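Local coordinates for DR hemagglutinin structural subunit (Escherichia coli, PDB 1UT1), which forms the structural subunit of Dr fimbriae, mediates adherence of uropathogenic bacteria to the upper urinary tract and binds the Dr blood group antigen, at residues A[17-29]-A[37-50]. The protein carries 3 engineered substitutions. Numbering follows the deposited sequence. Where two conformers were deposited one is given.
Sequences TGTTKLTVTEKCQ and VAKTRGQLTDAAPI. Engineered in segment 17-29: Lys27 (natural residue Glu). With SO4 (sulfate ion), chain G; SO4 (sulfate ion), chain O; EDO (1,2-ethanediol), chain J; EDO (1,2-ethanediol), chain H.
Thr20 lays its CG2 methyl against CG2 of Ile50 (3.6 Å). At Lys21, the backbone O shares a bridging water with the O of Ile50. Leu22 reaches in with both branches, its CG anti to the backbone N (chi1 171°). CD1 packs on Val37 and on the aliphatic chain of Lys39. CD2 meets CD1 of Ile50 and CD2 of Leu44; the two leucines run in opposite directions. Then the parallel ladder begins. Thr23 N donates to Val37 O (3.0 Å), and Thr23 O accepts from Lys39 N (2.9 Å). In this immunoglobulin-like fold, the short strand 38-40 thus pairs parallel with strand 16-25, while strand 135-147 pairs antiparallel with it. Val24 sets CG1 across Arg41 CB and meets Leu44 CD1. Thr25 N donates to Lys39 O (2.8 Å), and its O accepts from Arg41 N (2.8 Å). Thr25 OG1 donates to Glu26 O. Glu26 lies alongside Arg41, with CG over one guanidinium face, toward its rim. Glu26 OE2 is 3.8 Å from Arg41 NH2, well out of the guanidinium plane, a long salt bridge of charges only. Arg41 and the N of engineered Lys27 hold a sulfate, probably from the crystallisation liquor. Cys28 is disulfide-bonded to Cys60 of the second subunit. Gln29 NE2 donates to Thr25 OG1, and Gln29 pairs antiparallel with a strand of that subunit.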
loop_
_atom_site.group_PDB
_atom_site.type_symbol
_atom_site.label_atom_id
_atom_site.label_comp_id
_atom_site.label_asym_id
_atom_site.label_seq_id
_atom_site.Cartn_x
_atom_site.Cartn_y
_atom_site.Cartn_z
ATOM N N THR A 17 10.701 -1.942 8.371
ATOM C CA THR A 17 11.162 -1.345 7.137
ATOM C C THR A 17 10.586 0.048 6.937
ATOM O O THR A 17 9.364 0.269 7.097
ATOM C CB THR A 17 10.735 -2.243 5.958
ATOM O OG1 THR A 17 11.363 -3.524 6.103
ATOM C CG2 THR A 17 11.120 -1.625 4.588
ATOM N N GLY A 18 11.469 0.984 6.615
ATOM C CA GLY A 18 11.070 2.353 6.322
ATOM C C GLY A 18 11.213 2.586 4.808
ATOM O O GLY A 18 12.250 2.264 4.211
ATOM N N THR A 19 10.185 3.177 4.201
ATOM C CA THR A 19 10.216 3.451 2.779
ATOM C C THR A 19 10.147 4.960 2.573
ATOM O O THR A 19 9.214 5.603 3.061
ATOM C CB THR A 19 9.022 2.765 2.097
ATOM O OG1 THR A 19 9.069 1.350 2.365
ATOM C CG2 THR A 19 9.039 3.010 0.588
ATOM N N THR A 20 11.172 5.517 1.919
ATOM C CA THR A 20 11.264 6.956 1.623
ATOM C C THR A 20 10.905 7.147 0.164
ATOM O O THR A 20 11.490 6.517 -0.711
ATOM C CB THR A 20 12.712 7.467 1.863
ATOM O OG1 THR A 20 13.025 7.346 3.266
ATOM C CG2 THR A 20 12.861 8.947 1.425
ATOM N N LYS A 21 9.868 7.933 -0.084
ATOM C CA LYS A 21 9.323 8.087 -1.420
ATOM C C LYS A 21 9.389 9.530 -1.849
ATOM O O LYS A 21 9.252 10.465 -1.016
ATOM C CB LYS A 21 7.866 7.646 -1.425
ATOM C CG LYS A 21 7.686 6.148 -1.189
ATOM C CD LYS A 21 6.222 5.737 -1.392
ATOM C CE LYS A 21 5.953 4.329 -0.846
ATOM N NZ LYS A 21 4.594 4.206 -0.220
ATOM N N LEU A 22 9.568 9.728 -3.151
ATOM C CA LEU A 22 9.601 11.074 -3.687
ATOM C C LEU A 22 9.087 11.011 -5.114
ATOM O O LEU A 22 9.550 10.208 -5.876
ATOM C CB LEU A 22 11.067 11.619 -3.685
ATOM C CG LEU A 22 11.258 12.947 -4.422
ATOM C CD1 LEU A 22 10.584 14.025 -3.686
ATOM C CD2 LEU A 22 12.739 13.274 -4.653
ATOM N N THR A 23 8.163 11.896 -5.471
ATOM C CA THR A 23 7.766 12.050 -6.857
ATOM C C THR A 23 8.485 13.278 -7.421
ATOM O O THR A 23 8.424 14.377 -6.845
ATOM C CB THR A 23 6.250 12.217 -6.991
ATOM O OG1 THR A 23 5.611 11.001 -6.562
ATOM C CG2 THR A 23 5.880 12.530 -8.439
ATOM N N VAL A 24 9.179 13.075 -8.536
ATOM C CA VAL A 24 9.939 14.138 -9.196
ATOM C C VAL A 24 9.093 14.633 -10.385
ATOM O O VAL A 24 8.514 13.828 -11.115
ATOM C CB VAL A 24 11.306 13.605 -9.706
ATOM C CG1 VAL A 24 12.060 14.692 -10.558
ATOM C CG2 VAL A 24 12.165 13.186 -8.502
ATOM N N THR A 25 8.949 15.945 -10.502
ATOM C CA THR A 25 8.162 16.513 -11.582
ATOM C C THR A 25 8.945 17.550 -12.394
ATOM O O THR A 25 10.086 17.921 -12.034
ATOM C CB THR A 25 6.890 17.189 -11.029
ATOM O OG1 THR A 25 7.211 18.484 -10.479
ATOM C CG2 THR A 25 6.237 16.317 -9.956
ATOM N N GLU A 26 8.287 18.083 -13.436
ATOM C CA GLU A 26 8.824 19.242 -14.143
ATOM C C GLU A 26 8.291 20.492 -13.414
ATOM O O GLU A 26 7.557 20.374 -12.438
ATOM C CB GLU A 26 8.341 19.249 -15.596
ATOM C CG GLU A 26 8.896 18.147 -16.439
ATOM C CD GLU A 26 8.718 18.419 -17.913
ATOM O OE1 GLU A 26 8.075 19.432 -18.254
ATOM O OE2 GLU A 26 9.176 17.592 -18.724
ATOM N N LYS A 27 8.632 21.683 -13.902
ATOM C CA LYS A 27 8.126 22.927 -13.301
ATOM C C LYS A 27 6.578 23.019 -13.344
ATOM O O LYS A 27 5.957 23.479 -12.387
ATOM C CB LYS A 27 8.740 24.146 -14.021
ATOM C CG LYS A 27 10.112 24.567 -13.527
ATOM C CD LYS A 27 10.649 25.721 -14.348
ATOM C CE LYS A 27 11.711 25.242 -15.374
ATOM N NZ LYS A 27 12.098 26.324 -16.325
ATOM N N CYS A 28 5.971 22.607 -14.464
ATOM C CA CYS A 28 4.482 22.554 -14.543
ATOM C C CYS A 28 4.130 21.245 -13.865
ATOM O O CYS A 28 4.494 20.176 -14.353
ATOM C CB CYS A 28 4.012 22.526 -15.995
ATOM S SG CYS A 28 2.238 22.074 -16.251
ATOM N N GLN A 29 3.609 21.360 -12.650
ATOM C CA GLN A 29 3.430 20.225 -11.747
ATOM C C GLN A 29 1.947 20.077 -11.443
ATOM O O GLN A 29 1.335 21.001 -10.920
ATOM C CB GLN A 29 4.195 20.552 -10.453
ATOM C CG GLN A 29 4.146 19.506 -9.362
ATOM C CD GLN A 29 4.885 19.968 -8.109
ATOM O OE1 GLN A 29 4.341 20.732 -7.328
ATOM N NE2 GLN A 29 6.177 19.587 -7.977
ATOM N N VAL A 37 4.771 13.648 -1.014
ATOM C CA VAL A 37 6.046 14.329 -1.161
ATOM C C VAL A 37 6.443 14.419 -2.645
ATOM O O VAL A 37 6.814 13.405 -3.255
ATOM C CB VAL A 37 7.164 13.590 -0.412
ATOM C CG1 VAL A 37 8.468 14.376 -0.478
ATOM C CG2 VAL A 37 6.770 13.322 1.023
ATOM N N ALA A 38 6.425 15.639 -3.188
ATOM C CA ALA A 38 6.844 15.858 -4.578
ATOM C C ALA A 38 7.806 17.036 -4.668
ATOM O O ALA A 38 7.649 18.014 -3.935
ATOM C CB ALA A 38 5.638 16.118 -5.460
ATOM N N LYS A 39 8.767 16.959 -5.595
ATOM C CA LYS A 39 9.686 18.080 -5.882
ATOM C C LYS A 39 9.796 18.208 -7.392
ATOM O O LYS A 39 9.789 17.180 -8.105
ATOM C CB LYS A 39 11.104 17.765 -5.372
ATOM C CG LYS A 39 11.293 17.810 -3.865
ATOM C CD LYS A 39 12.792 17.717 -3.559
ATOM C CE LYS A 39 13.061 17.178 -2.164
ATOM N NZ LYS A 39 12.834 18.224 -1.134
ATOM N N THR A 40 10.079 19.419 -7.884
ATOM C CA THR A 40 10.432 19.554 -9.303
ATOM C C THR A 40 11.898 19.057 -9.394
ATOM O O THR A 40 12.628 19.052 -8.402
ATOM C CB THR A 40 10.418 21.026 -9.765
ATOM O OG1 THR A 40 11.465 21.732 -9.077
ATOM C CG2 THR A 40 9.044 21.687 -9.489
ATOM N N ARG A 41 12.355 18.731 -10.584
ATOM C CA ARG A 41 13.728 18.258 -10.694
ATOM C C ARG A 41 14.711 19.398 -10.413
ATOM O O ARG A 41 15.754 19.167 -9.861
ATOM C CB ARG A 41 14.002 17.604 -12.041
ATOM C CG ARG A 41 13.521 18.399 -13.238
ATOM C CD ARG A 41 13.760 17.611 -14.518
ATOM N NE ARG A 41 13.297 18.337 -15.693
ATOM C CZ ARG A 41 13.256 17.820 -16.917
ATOM N NH1 ARG A 41 13.627 16.556 -17.118
ATOM N NH2 ARG A 41 12.781 18.536 -17.927
ATOM N N GLY A 42 14.269 20.633 -10.616
ATOM C CA GLY A 42 15.098 21.804 -10.298
ATOM C C GLY A 42 15.374 21.928 -8.802
ATOM O O GLY A 42 16.310 22.621 -8.406
ATOM N N GLN A 43 14.549 21.277 -7.967
ATOM C CA GLN A 43 14.712 21.316 -6.509
ATOM C C GLN A 43 15.689 20.244 -6.020
ATOM O O GLN A 43 15.973 20.152 -4.825
ATOM C CB GLN A 43 13.375 21.111 -5.822
ATOM C CG GLN A 43 12.473 22.319 -5.866
ATOM C CD GLN A 43 11.190 22.076 -5.112
ATOM O OE1 GLN A 43 11.047 22.453 -3.935
ATOM N NE2 GLN A 43 10.316 21.309 -5.719
ATOM N N LEU A 44 16.155 19.404 -6.950
ATOM C CA LEU A 44 17.092 18.355 -6.629
ATOM C C LEU A 44 18.521 18.877 -6.612
ATOM O O LEU A 44 19.390 18.342 -7.273
ATOM C CB LEU A 44 16.932 17.154 -7.564
ATOM C CG LEU A 44 15.496 16.570 -7.562
ATOM C CD1 LEU A 44 15.413 15.447 -8.627
ATOM C CD2 LEU A 44 15.167 16.019 -6.179
ATOM N N THR A 45 18.733 19.918 -5.810
ATOM C CA THR A 45 20.049 20.533 -5.672
ATOM C C THR A 45 20.908 19.756 -4.666
ATOM O O THR A 45 20.432 18.836 -3.984
ATOM C CB THR A 45 19.916 21.993 -5.250
ATOM O OG1 THR A 45 19.261 22.065 -3.976
ATOM C CG2 THR A 45 19.094 22.767 -6.292
ATOM N N ASP A 46 22.208 20.045 -4.656
ATOM C CA ASP A 46 23.129 19.296 -3.806
ATOM C C ASP A 46 22.735 19.421 -2.328
ATOM O O ASP A 46 22.471 20.535 -1.829
ATOM C CB ASP A 46 24.552 19.786 -4.008
ATOM C CG ASP A 46 25.583 18.911 -3.302
ATOM O OD1 ASP A 46 26.721 19.406 -3.087
ATOM O OD2 ASP A 46 25.301 17.729 -3.030
ATOM N N ALA A 47 22.648 18.272 -1.665
ATOM C CA ALA A 47 22.227 18.174 -0.256
ATOM C C ALA A 47 20.749 18.470 0.033
ATOM O O ALA A 47 20.349 18.594 1.211
ATOM C CB ALA A 47 23.170 19.001 0.674
ATOM N N ALA A 48 19.920 18.605 -1.010
ATOM C CA ALA A 48 18.507 18.861 -0.774
ATOM C C ALA A 48 17.951 17.682 0.009
ATOM O O ALA A 48 18.261 16.526 -0.291
ATOM C CB ALA A 48 17.769 19.028 -2.043
ATOM N N PRO A 49 17.134 17.962 1.015
ATOM C CA PRO A 49 16.626 16.876 1.851
ATOM C C PRO A 49 15.517 16.127 1.147
ATOM O O PRO A 49 14.652 16.714 0.521
ATOM C CB PRO A 49 16.077 17.616 3.081
ATOM C CG PRO A 49 15.636 18.977 2.511
ATOM C CD PRO A 49 16.536 19.279 1.362
ATOM N N ILE A 50 15.613 14.811 1.180
ATOM C CA ILE A 50 14.545 13.951 0.652
ATOM C C ILE A 50 13.578 13.647 1.785
ATOM O O ILE A 50 12.377 13.853 1.637
ATOM C CB ILE A 50 15.091 12.672 0.028
ATOM C CG1 ILE A 50 16.013 13.004 -1.159
ATOM C CG2 ILE A 50 13.920 11.779 -0.476
ATOM C CD1 ILE A 50 15.297 13.630 -2.328
HETATM S S SO4 G . 11.621 21.676 -16.118
HETATM O O1 SO4 G . 11.666 21.011 -14.774
HETATM O O2 SO4 G . 12.701 22.653 -16.337
HETATM O O3 SO4 G . 11.860 20.600 -17.139
HETATM O O4 SO4 G . 10.242 22.169 -16.339
HETATM S S SO4 O . 7.262 4.130 6.708
HETATM O O1 SO4 O . 6.172 4.821 5.941
HETATM O O2 SO4 O . 6.829 2.839 7.271
HETATM O O3 SO4 O . 8.337 3.824 5.719
HETATM O O4 SO4 O . 7.852 5.068 7.642
HETATM C C1 EDO J . 13.797 21.154 -1.259
HETATM O O1 EDO J . 14.033 20.287 -0.153
HETATM C C2 EDO J . 15.152 21.567 -1.869
HETATM O O2 EDO J . 15.921 22.288 -0.880
HETATM C C1 EDO H . 5.666 11.096 -12.378
HETATM O O1 EDO H . 4.382 11.257 -11.796
HETATM C C2 EDO H . 5.994 12.351 -13.183
HETATM O O2 EDO H . 6.099 13.475 -12.296
HETATM O O HOH W 1 10.220 11.676 1.308
#